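Local coordinates for protein rhamnosidase B (Bacillus sp., PDB 2OKX) that hydrolyses alpha-L-rhamnosides, releasing terminal L-rhamnose, as a glycoside hydrolase of family 78, at residues S207-S212 against E438-L443; L211-A216 against L406-A411; D464-E469 against Y507-V512. All coordinates share one frame; numbering follows the deposited sequence.

Interaction 1: residues S207-S212 against E438-L443; sequences SIQSLS and ELVIDL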
loop_
_atom_site.group_PDB
_atom_site.type_symbol
_atom_site.label_atom_id
_atom_site.label_comp_id
_atom_site.label_asym_id
_atom_site.label_seq_id
_atom_site.Cartn_x
_atom_site.Cartn_y
_atom_site.Cartn_z
ATOM N N SER A 207 19.200 2.774 -15.840
ATOM C CA SER A 207 19.662 3.851 -16.703
ATOM C C SER A 207 19.322 5.231 -16.162
ATOM O O SER A 207 18.604 5.369 -15.168
ATOM C CB SER A 207 19.009 3.712 -18.077
ATOM O OG SER A 207 17.598 3.887 -17.978
ATOM N N ILE A 208 19.860 6.251 -16.818
ATOM C CA ILE A 208 19.544 7.618 -16.447
ATOM C C ILE A 208 18.717 8.077 -17.627
ATOM O O ILE A 208 19.203 8.124 -18.759
ATOM C CB ILE A 208 20.796 8.498 -16.301
ATOM C CG1 ILE A 208 21.598 8.036 -15.077
ATOM C CG2 ILE A 208 20.373 9.975 -16.164
ATOM C CD1 ILE A 208 22.757 8.936 -14.709
ATOM N N GLN A 209 17.457 8.382 -17.364
ATOM C CA GLN A 209 16.537 8.793 -18.409
ATOM C C GLN A 209 16.739 10.219 -18.891
ATOM O O GLN A 209 16.610 10.492 -20.081
ATOM C CB GLN A 209 15.102 8.621 -17.921
ATOM C CG GLN A 209 14.057 9.055 -18.929
ATOM C CD GLN A 209 12.659 8.782 -18.437
ATOM O OE1 GLN A 209 12.264 7.628 -18.270
ATOM N NE2 GLN A 209 11.901 9.840 -18.187
ATOM N N SER A 210 17.050 11.129 -17.974
ATOM C CA SER A 210 17.248 12.520 -18.360
ATOM C C SER A 210 17.933 13.346 -17.288
ATOM O O SER A 210 18.062 12.923 -16.136
ATOM C CB SER A 210 15.899 13.172 -18.674
ATOM O OG SER A 210 15.098 13.252 -17.502
ATOM N N LEU A 211 18.377 14.530 -17.696
ATOM C CA LEU A 211 19.009 15.487 -16.803
ATOM C C LEU A 211 18.397 16.813 -17.221
ATOM O O LEU A 211 18.256 17.087 -18.410
ATOM C CB LEU A 211 20.532 15.509 -16.988
ATOM C CG LEU A 211 21.273 16.402 -15.979
ATOM C CD1 LEU A 211 22.712 15.947 -15.825
ATOM C CD2 LEU A 211 21.208 17.847 -16.429
ATOM N N SER A 212 18.005 17.629 -16.251
ATOM C CA SER A 212 17.387 18.904 -16.579
ATOM C C SER A 212 17.800 19.993 -15.611
ATOM O O SER A 212 18.181 19.716 -14.474
ATOM C CB SER A 212 15.858 18.781 -16.530
ATOM O OG SER A 212 15.370 17.748 -17.370
ATOM N N GLU A 438 18.326 18.306 -12.001
ATOM C CA GLU A 438 17.403 17.192 -11.831
ATOM C C GLU A 438 17.816 15.967 -12.645
ATOM O O GLU A 438 18.000 16.047 -13.857
ATOM C CB GLU A 438 15.994 17.601 -12.252
ATOM C CG GLU A 438 15.009 16.433 -12.308
ATOM C CD GLU A 438 13.750 16.780 -13.075
ATOM O OE1 GLU A 438 12.889 17.499 -12.523
ATOM O OE2 GLU A 438 13.632 16.342 -14.238
ATOM N N LEU A 439 17.958 14.839 -11.966
ATOM C CA LEU A 439 18.305 13.584 -12.620
ATOM C C LEU A 439 17.106 12.651 -12.507
ATOM O O LEU A 439 16.538 12.515 -11.428
ATOM C CB LEU A 439 19.489 12.918 -11.917
ATOM C CG LEU A 439 20.922 13.153 -12.393
ATOM C CD1 LEU A 439 21.211 14.627 -12.531
ATOM C CD2 LEU A 439 21.871 12.492 -11.402
ATOM N N VAL A 440 16.706 12.029 -13.612
ATOM C CA VAL A 440 15.613 11.061 -13.557
ATOM C C VAL A 440 16.294 9.709 -13.715
ATOM O O VAL A 440 16.817 9.384 -14.782
ATOM C CB VAL A 440 14.569 11.263 -14.679
ATOM C CG1 VAL A 440 13.535 10.138 -14.629
ATOM C CG2 VAL A 440 13.858 12.599 -14.489
ATOM N N ILE A 441 16.312 8.950 -12.626
ATOM C CA ILE A 441 16.948 7.642 -12.575
ATOM C C ILE A 441 15.899 6.566 -12.819
ATOM O O ILE A 441 14.892 6.528 -12.123
ATOM C CB ILE A 441 17.572 7.404 -11.178
ATOM C CG1 ILE A 441 18.545 8.540 -10.834
ATOM C CG2 ILE A 441 18.264 6.059 -11.132
ATOM C CD1 ILE A 441 19.682 8.684 -11.798
ATOM N N ASP A 442 16.138 5.696 -13.794
ATOM C CA ASP A 442 15.196 4.618 -14.112
ATOM C C ASP A 442 15.694 3.292 -13.550
ATOM O O ASP A 442 16.741 2.790 -13.963
ATOM C CB ASP A 442 15.026 4.498 -15.633
ATOM C CG ASP A 442 13.950 3.491 -16.036
ATOM O OD1 ASP A 442 13.349 2.841 -15.151
ATOM O OD2 ASP A 442 13.706 3.355 -17.252
ATOM N N LEU A 443 14.945 2.726 -12.605
ATOM C CA LEU A 443 15.319 1.446 -12.015
ATOM C C LEU A 443 15.195 0.313 -13.041
ATOM O O LEU A 443 15.785 -0.748 -12.864
ATOM C CB LEU A 443 14.433 1.127 -10.801
ATOM C CG LEU A 443 14.556 2.042 -9.582
ATOM C CD1 LEU A 443 13.785 1.439 -8.411
ATOM C CD2 LEU A 443 16.027 2.215 -9.216
HETATM O O HOH W 1 15.845 1.798 -18.315
HETATM O O HOH W 2 13.782 5.068 -19.263
HETATM O O HOH W 3 15.571 15.599 -15.809
#

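Interaction 2: residues L211-A216 against L406-A411; sequences LSRVKA and LAERRA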
loop_
_atom_site.group_PDB
_atom_site.type_symbol
_atom_site.label_atom_id
_atom_site.label_comp_id
_atom_site.label_asym_id
_atom_site.label_seq_id
_atom_site.Cartn_x
_atom_site.Cartn_y
_atom_site.Cartn_z
ATOM N N LEU A 211 18.377 14.530 -17.696
ATOM C CA LEU A 211 19.009 15.487 -16.803
ATOM C C LEU A 211 18.397 16.813 -17.221
ATOM O O LEU A 211 18.256 17.087 -18.410
ATOM C CB LEU A 211 20.532 15.509 -16.988
ATOM C CG LEU A 211 21.273 16.402 -15.979
ATOM C CD1 LEU A 211 22.712 15.947 -15.825
ATOM C CD2 LEU A 211 21.208 17.847 -16.429
ATOM N N SER A 212 18.005 17.629 -16.251
ATOM C CA SER A 212 17.387 18.904 -16.579
ATOM C C SER A 212 17.800 19.993 -15.611
ATOM O O SER A 212 18.181 19.716 -14.474
ATOM C CB SER A 212 15.858 18.781 -16.530
ATOM O OG SER A 212 15.370 17.748 -17.370
ATOM N N ARG A 213 17.736 21.232 -16.081
ATOM C CA ARG A 213 18.021 22.378 -15.230
ATOM C C ARG A 213 16.614 22.784 -14.819
ATOM O O ARG A 213 15.773 23.071 -15.672
ATOM C CB ARG A 213 18.692 23.509 -16.018
ATOM C CG ARG A 213 18.918 24.775 -15.183
ATOM C CD ARG A 213 19.748 25.813 -15.946
ATOM N NE ARG A 213 19.044 26.370 -17.098
ATOM C CZ ARG A 213 18.421 27.547 -17.100
ATOM N NH1 ARG A 213 18.414 28.299 -16.009
ATOM N NH2 ARG A 213 17.810 27.975 -18.196
ATOM N N VAL A 214 16.341 22.792 -13.520
ATOM C CA VAL A 214 14.997 23.120 -13.064
ATOM C C VAL A 214 14.932 24.094 -11.889
ATOM O O VAL A 214 15.942 24.396 -11.258
ATOM C CB VAL A 214 14.249 21.830 -12.652
ATOM C CG1 VAL A 214 14.328 20.794 -13.779
ATOM C CG2 VAL A 214 14.860 21.262 -11.377
ATOM N N LYS A 215 13.724 24.570 -11.609
ATOM C CA LYS A 215 13.474 25.481 -10.499
ATOM C C LYS A 215 12.121 25.173 -9.876
ATOM O O LYS A 215 11.145 24.947 -10.589
ATOM C CB LYS A 215 13.467 26.936 -10.969
ATOM C CG LYS A 215 14.816 27.483 -11.396
ATOM C CD LYS A 215 14.671 28.935 -11.838
ATOM C CE LYS A 215 16.015 29.538 -12.216
ATOM N NZ LYS A 215 15.866 30.917 -12.764
ATOM N N ALA A 216 12.080 25.162 -8.548
ATOM C CA ALA A 216 10.852 24.921 -7.802
ATOM C C ALA A 216 10.210 26.285 -7.571
ATOM O O ALA A 216 10.848 27.319 -7.774
ATOM C CB ALA A 216 11.170 24.272 -6.466
ATOM N N LEU A 406 10.592 26.107 -13.986
ATOM C CA LEU A 406 11.566 25.943 -15.054
ATOM C C LEU A 406 11.905 24.459 -15.154
ATOM O O LEU A 406 12.169 23.815 -14.145
ATOM C CB LEU A 406 12.848 26.728 -14.759
ATOM C CG LEU A 406 14.007 26.386 -15.703
ATOM C CD1 LEU A 406 13.693 26.910 -17.096
ATOM C CD2 LEU A 406 15.306 26.984 -15.184
ATOM N N ALA A 407 11.891 23.931 -16.374
ATOM C CA ALA A 407 12.215 22.526 -16.627
ATOM C C ALA A 407 12.889 22.504 -17.990
ATOM O O ALA A 407 12.226 22.498 -19.023
ATOM C CB ALA A 407 10.948 21.678 -16.643
ATOM N N GLU A 408 14.215 22.492 -17.979
ATOM C CA GLU A 408 15.004 22.534 -19.203
ATOM C C GLU A 408 15.854 21.287 -19.387
ATOM O O GLU A 408 16.862 21.106 -18.702
ATOM C CB GLU A 408 15.902 23.774 -19.149
ATOM C CG GLU A 408 16.701 24.068 -20.394
ATOM C CD GLU A 408 17.668 25.220 -20.167
ATOM O OE1 GLU A 408 18.697 25.014 -19.491
ATOM O OE2 GLU A 408 17.384 26.333 -20.647
ATOM N N ARG A 409 15.453 20.430 -20.321
ATOM C CA ARG A 409 16.187 19.197 -20.592
ATOM C C ARG A 409 17.558 19.445 -21.198
ATOM O O ARG A 409 17.702 20.261 -22.105
ATOM C CB ARG A 409 15.392 18.309 -21.546
ATOM C CG ARG A 409 14.224 17.584 -20.920
ATOM C CD ARG A 409 14.497 16.088 -20.877
ATOM N NE ARG A 409 15.108 15.625 -22.121
ATOM C CZ ARG A 409 15.157 14.352 -22.504
ATOM N NH1 ARG A 409 15.739 14.025 -23.652
ATOM N NH2 ARG A 409 14.612 13.409 -21.749
ATOM N N ARG A 410 18.554 18.718 -20.696
ATOM C CA ARG A 410 19.933 18.799 -21.182
ATOM C C ARG A 410 20.396 17.371 -21.476
ATOM O O ARG A 410 19.933 16.421 -20.842
ATOM C CB ARG A 410 20.864 19.394 -20.118
ATOM C CG ARG A 410 20.520 20.797 -19.631
ATOM C CD ARG A 410 20.554 21.809 -20.760
ATOM N NE ARG A 410 20.553 23.182 -20.260
ATOM C CZ ARG A 410 21.635 23.831 -19.838
ATOM N NH1 ARG A 410 22.824 23.239 -19.851
ATOM N NH2 ARG A 410 21.527 25.079 -19.403
ATOM N N ALA A 411 21.306 17.213 -22.429
ATOM C CA ALA A 411 21.809 15.882 -22.749
ATOM C C ALA A 411 22.524 15.345 -21.514
ATOM O O ALA A 411 23.168 16.102 -20.786
ATOM C CB ALA A 411 22.773 15.952 -23.931
HETATM O O HOH W 4 18.079 14.674 -20.762
#

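Interaction 3: residues D464-E469 against Y507-V512; sequences DAYGVE and YLFLTV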
loop_
_atom_site.group_PDB
_atom_site.type_symbol
_atom_site.label_atom_id
_atom_site.label_comp_id
_atom_site.label_asym_id
_atom_site.label_seq_id
_atom_site.Cartn_x
_atom_site.Cartn_y
_atom_site.Cartn_z
ATOM N N ASP A 464 16.968 16.144 -3.072
ATOM C CA ASP A 464 15.551 15.782 -3.084
ATOM C C ASP A 464 15.305 14.494 -3.865
ATOM O O ASP A 464 15.838 14.310 -4.963
ATOM C CB ASP A 464 14.722 16.903 -3.712
ATOM C CG ASP A 464 14.510 18.076 -2.772
ATOM O OD1 ASP A 464 13.926 19.085 -3.215
ATOM O OD2 ASP A 464 14.915 17.984 -1.595
ATOM N N ALA A 465 14.492 13.611 -3.293
ATOM C CA ALA A 465 14.168 12.343 -3.928
ATOM C C ALA A 465 12.656 12.213 -4.037
ATOM O O ALA A 465 11.933 12.474 -3.077
ATOM C CB ALA A 465 14.735 11.191 -3.114
ATOM N N TYR A 466 12.187 11.815 -5.215
ATOM C CA TYR A 466 10.762 11.655 -5.476
ATOM C C TYR A 466 10.560 10.500 -6.461
ATOM O O TYR A 466 11.072 10.530 -7.575
ATOM C CB TYR A 466 10.213 12.967 -6.045
ATOM C CG TYR A 466 8.835 12.891 -6.662
ATOM C CD1 TYR A 466 7.779 12.253 -6.006
ATOM C CD2 TYR A 466 8.575 13.501 -7.890
ATOM C CE1 TYR A 466 6.494 12.228 -6.559
ATOM C CE2 TYR A 466 7.302 13.487 -8.447
ATOM C CZ TYR A 466 6.267 12.851 -7.777
ATOM O OH TYR A 466 5.002 12.880 -8.316
ATOM N N GLY A 467 9.814 9.482 -6.042
ATOM C CA GLY A 467 9.596 8.336 -6.906
ATOM C C GLY A 467 8.221 8.231 -7.540
ATOM O O GLY A 467 7.202 8.408 -6.873
ATOM N N VAL A 468 8.193 7.958 -8.842
ATOM C CA VAL A 468 6.929 7.790 -9.549
ATOM C C VAL A 468 6.952 6.426 -10.230
ATOM O O VAL A 468 8.014 5.820 -10.379
ATOM C CB VAL A 468 6.686 8.904 -10.597
ATOM C CG1 VAL A 468 6.664 10.262 -9.906
ATOM C CG2 VAL A 468 7.753 8.870 -11.680
ATOM N N GLU A 469 5.779 5.943 -10.630
ATOM C CA GLU A 469 5.658 4.636 -11.273
ATOM C C GLU A 469 5.617 4.702 -12.791
ATOM O O GLU A 469 6.038 3.765 -13.470
ATOM C CB GLU A 469 4.358 3.949 -10.854
ATOM C CG GLU A 469 4.122 3.780 -9.384
ATOM C CD GLU A 469 2.881 2.950 -9.130
ATOM O OE1 GLU A 469 1.774 3.399 -9.492
ATOM O OE2 GLU A 469 3.016 1.841 -8.577
ATOM N N TYR A 507 10.709 5.172 -11.384
ATOM C CA TYR A 507 11.552 6.315 -11.740
ATOM C C TYR A 507 11.790 7.218 -10.541
ATOM O O TYR A 507 10.856 7.571 -9.833
ATOM C CB TYR A 507 10.881 7.132 -12.846
ATOM C CG TYR A 507 10.457 6.301 -14.035
ATOM C CD1 TYR A 507 11.336 6.058 -15.096
ATOM C CD2 TYR A 507 9.176 5.760 -14.099
ATOM C CE1 TYR A 507 10.939 5.294 -16.200
ATOM C CE2 TYR A 507 8.771 4.997 -15.191
ATOM C CZ TYR A 507 9.652 4.772 -16.236
ATOM O OH TYR A 507 9.226 4.049 -17.326
ATOM N N LEU A 508 13.045 7.598 -10.325
ATOM C CA LEU A 508 13.382 8.466 -9.209
ATOM C C LEU A 508 13.879 9.825 -9.677
ATOM O O LEU A 508 14.864 9.926 -10.414
ATOM C CB LEU A 508 14.458 7.819 -8.334
ATOM C CG LEU A 508 14.858 8.592 -7.069
ATOM C CD1 LEU A 508 13.715 8.559 -6.061
ATOM C CD2 LEU A 508 16.103 7.968 -6.456
ATOM N N PHE A 509 13.182 10.874 -9.267
ATOM C CA PHE A 509 13.614 12.222 -9.600
ATOM C C PHE A 509 14.574 12.594 -8.478
ATOM O O PHE A 509 14.165 12.699 -7.323
ATOM C CB PHE A 509 12.437 13.203 -9.605
ATOM C CG PHE A 509 11.596 13.139 -10.845
ATOM C CD1 PHE A 509 10.701 12.093 -11.049
ATOM C CD2 PHE A 509 11.705 14.128 -11.819
ATOM C CE1 PHE A 509 9.925 12.033 -12.212
ATOM C CE2 PHE A 509 10.936 14.078 -12.983
ATOM C CZ PHE A 509 10.044 13.028 -13.179
ATOM N N LEU A 510 15.852 12.761 -8.810
ATOM C CA LEU A 510 16.849 13.128 -7.811
ATOM C C LEU A 510 17.262 14.543 -8.181
ATOM O O LEU A 510 17.900 14.759 -9.208
ATOM C CB LEU A 510 18.053 12.182 -7.873
ATOM C CG LEU A 510 19.085 12.363 -6.754
ATOM C CD1 LEU A 510 18.478 11.926 -5.425
ATOM C CD2 LEU A 510 20.328 11.548 -7.057
ATOM N N THR A 511 16.881 15.508 -7.351
ATOM C CA THR A 511 17.185 16.901 -7.649
ATOM C C THR A 511 18.144 17.523 -6.640
ATOM O O THR A 511 17.897 17.509 -5.430
ATOM C CB THR A 511 15.879 17.709 -7.735
ATOM O OG1 THR A 511 14.952 17.007 -8.576
ATOM C CG2 THR A 511 16.128 19.077 -8.338
ATOM N N VAL A 512 19.247 18.057 -7.162
ATOM C CA VAL A 512 20.293 18.668 -6.346
ATOM C C VAL A 512 20.165 20.186 -6.411
ATOM O O VAL A 512 20.155 20.765 -7.498
ATOM C CB VAL A 512 21.690 18.243 -6.857
ATOM C CG1 VAL A 512 22.782 18.783 -5.935
ATOM C CG2 VAL A 512 21.764 16.719 -6.944
#

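Interaction 1: residues S207-S212 against E438-L443
Glu438 O is gripped by three groups: Ser212 N donates to Glu438 O at 2.9 Å, a water donates a proton, and the Leu211 CA comes within 3.2 Å of Glu438 O in a CA-H...O contact. The same water gives its other proton to Glu438 OE2 at 2.6 Å and accepts from Ser210 OG and Ser212 OG, so four bonds hold it between the strands. Glu438 OE1 is occupied by a salt bridge to Arg404. Ser210 OG sits between its own backbone N and carbonyl carbon (chi1 66°), which sets it against the flank of Val440, 3.3 Å from Val440 CG2, while it reaches the water. Beyond it the register slips by one residue. Gln209 N donates to Val440 O at 2.8 Å, Val440 N answers to Ser210 O at 3.0 Å, and the buried Ser210 N has no partner. Gln209 and Ser210 thus both face Val440. Gln209, its CG anti to the backbone N, runs extended alongside Val440 CG1. Its OE1 is joined by a second water to Asp442 OD2, which a third water links to Ser207 OG. Asp442 OD1 is hydrogen-bonded by Gly444 N and salt-bridged to Arg506. The other face, with Ile208, Leu211, Leu439 and Ile441, is apolar: Ile208 CG1 lies 3.9 Å from Ile441 CD1, and Leu211 lies beside Leu439, both pairs pointing the same way, with Val416 of helix 414-417 covering Ile208 and Leu439. The helical backbone angles at Gln209 (-76°, -38°) and the two residues set opposite Val440 fit a classic beta bulge, joining strand 207-215 to strand 436-443, the latter in the concanavalin-like family region.

Interaction 2: residues L211-A216 against L406-A411
One carboxylate oxygen, Glu408 OE1, takes three N-H groups from two arginines, one from each segment, in a salt-bridge network. Arg213 NE reaches Glu408 OE1 at 2.8 Å and Arg213 NH2 reaches Glu408 OE2 at 3.0 Å, a side-on grip of one nitrogen to each oxygen. Arg410 also comes side-on, but sends both its NE (2.7 Å) and its NH2 to that same Glu408 OE1. The Arg213 bonds are straight and lie in the guanidinium plane, yet they meet the acid from above its own plane, the two planes being 56° apart. Arg213 leaves its backbone extended and turns at chi3 (67°), which brings NE and NH2 over the carboxylate. The shared carboxylate probably offsets the closeness of the two guanidinium groups, Arg213 NE lying 3.6 Å from Arg410 NH2. With an alanine in place of Glu408, both arginines would probably lose their shared anion, leaving Arg410 freer to turn and the Arg213 guanidinium holding just Asp434 O. Leu406 CD2 rests over one face of the Arg213 guanidinium, offset toward its rim and 3.5 Å from Arg213 NH1, which bonds to Asp434 O. The extended Lys215 chain passes Leu406, with Lys215 CG 3.9 Å from Leu406 CD2, on its way to a salt bridge with Asp434. Beneath these groups the strands are stitched by Arg213 N to Glu408 O and its return bond, and by Lys215 N to Leu406 O. Across the sheet, Ser212 OG lies 3.7 Å from Arg409 CG. Val214 CG1 touches Ala407 CA, and Val214 also meets Asp436 and Glu438. Strand 207-215 is therefore flanked by strand 406-410 and by strand 436-443, while Phe432 of a nearby loop touches Leu211, Arg213 and Arg410.

Interaction 3: residues D464-E469 against Y507-V512
The apolar centre is Phe509, whose ring lies beside that of Tyr466 with centroids 5.8 Å apart and planes inclined at 35°, an oblique pair touching at Tyr466 CD2 and Phe509 CD1. At the Phe509 ring edge, Val468 CG2 sits in plane, 3.9 Å from Phe509 CE1, and the same methyl reaches Tyr507 CB at 3.8 Å. Val468 CG2 occupies the position between its backbone N and carbonyl carbon, where it can touch both aromatic residues. On the reverse of the sheet, Leu508 CD1 meets Ala465 CB at 4.1 Å and lies against the backbone of Tyr466, next to Gly467, which has no side chain. Six backbone bonds tie the strands, the shortest from Phe509 N to Tyr466 O (2.7 Å). Further out, Glu469 O lies at the edge of the Tyr507 ring, 3.5 Å from Tyr507 CE2. At the polar edge, Asp464 forms salt bridges with Arg513 and Arg487, Tyr466 OH bonds to Thr479 N, and Glu469 accepts from His860 N. The chemistry implies a buried antiparallel ladder held by regular backbone bonds and aromatic packing, its carboxylates satisfied by partners outside the pair.

How the interactions relate
The three contacts lie in one sheet, which includes, in this order, strands 406-410, 207-215, 436-443, 507-513 and 462-472. Interactions 1 and 2 share Leu211 and Ser212, their centres about 11 Å apart, and Arg409 NH2 comes within 3.3 Å of Ser210 CB. Interaction 1 joins interaction 3, about 9 Å away between centres, through probable hydrogen bonds from Leu510 N to Leu439 O (2.7 Å) and Leu508 N to Ile441 O. Interactions 2 and 3 meet where Val214 CG2 touches Thr511 CG2. A calcium ion, probably the one held at Val423 and His522, lies about 12 Å from the Ile208 side chain and about 13 Å from that of Leu510, so neither residue touches it.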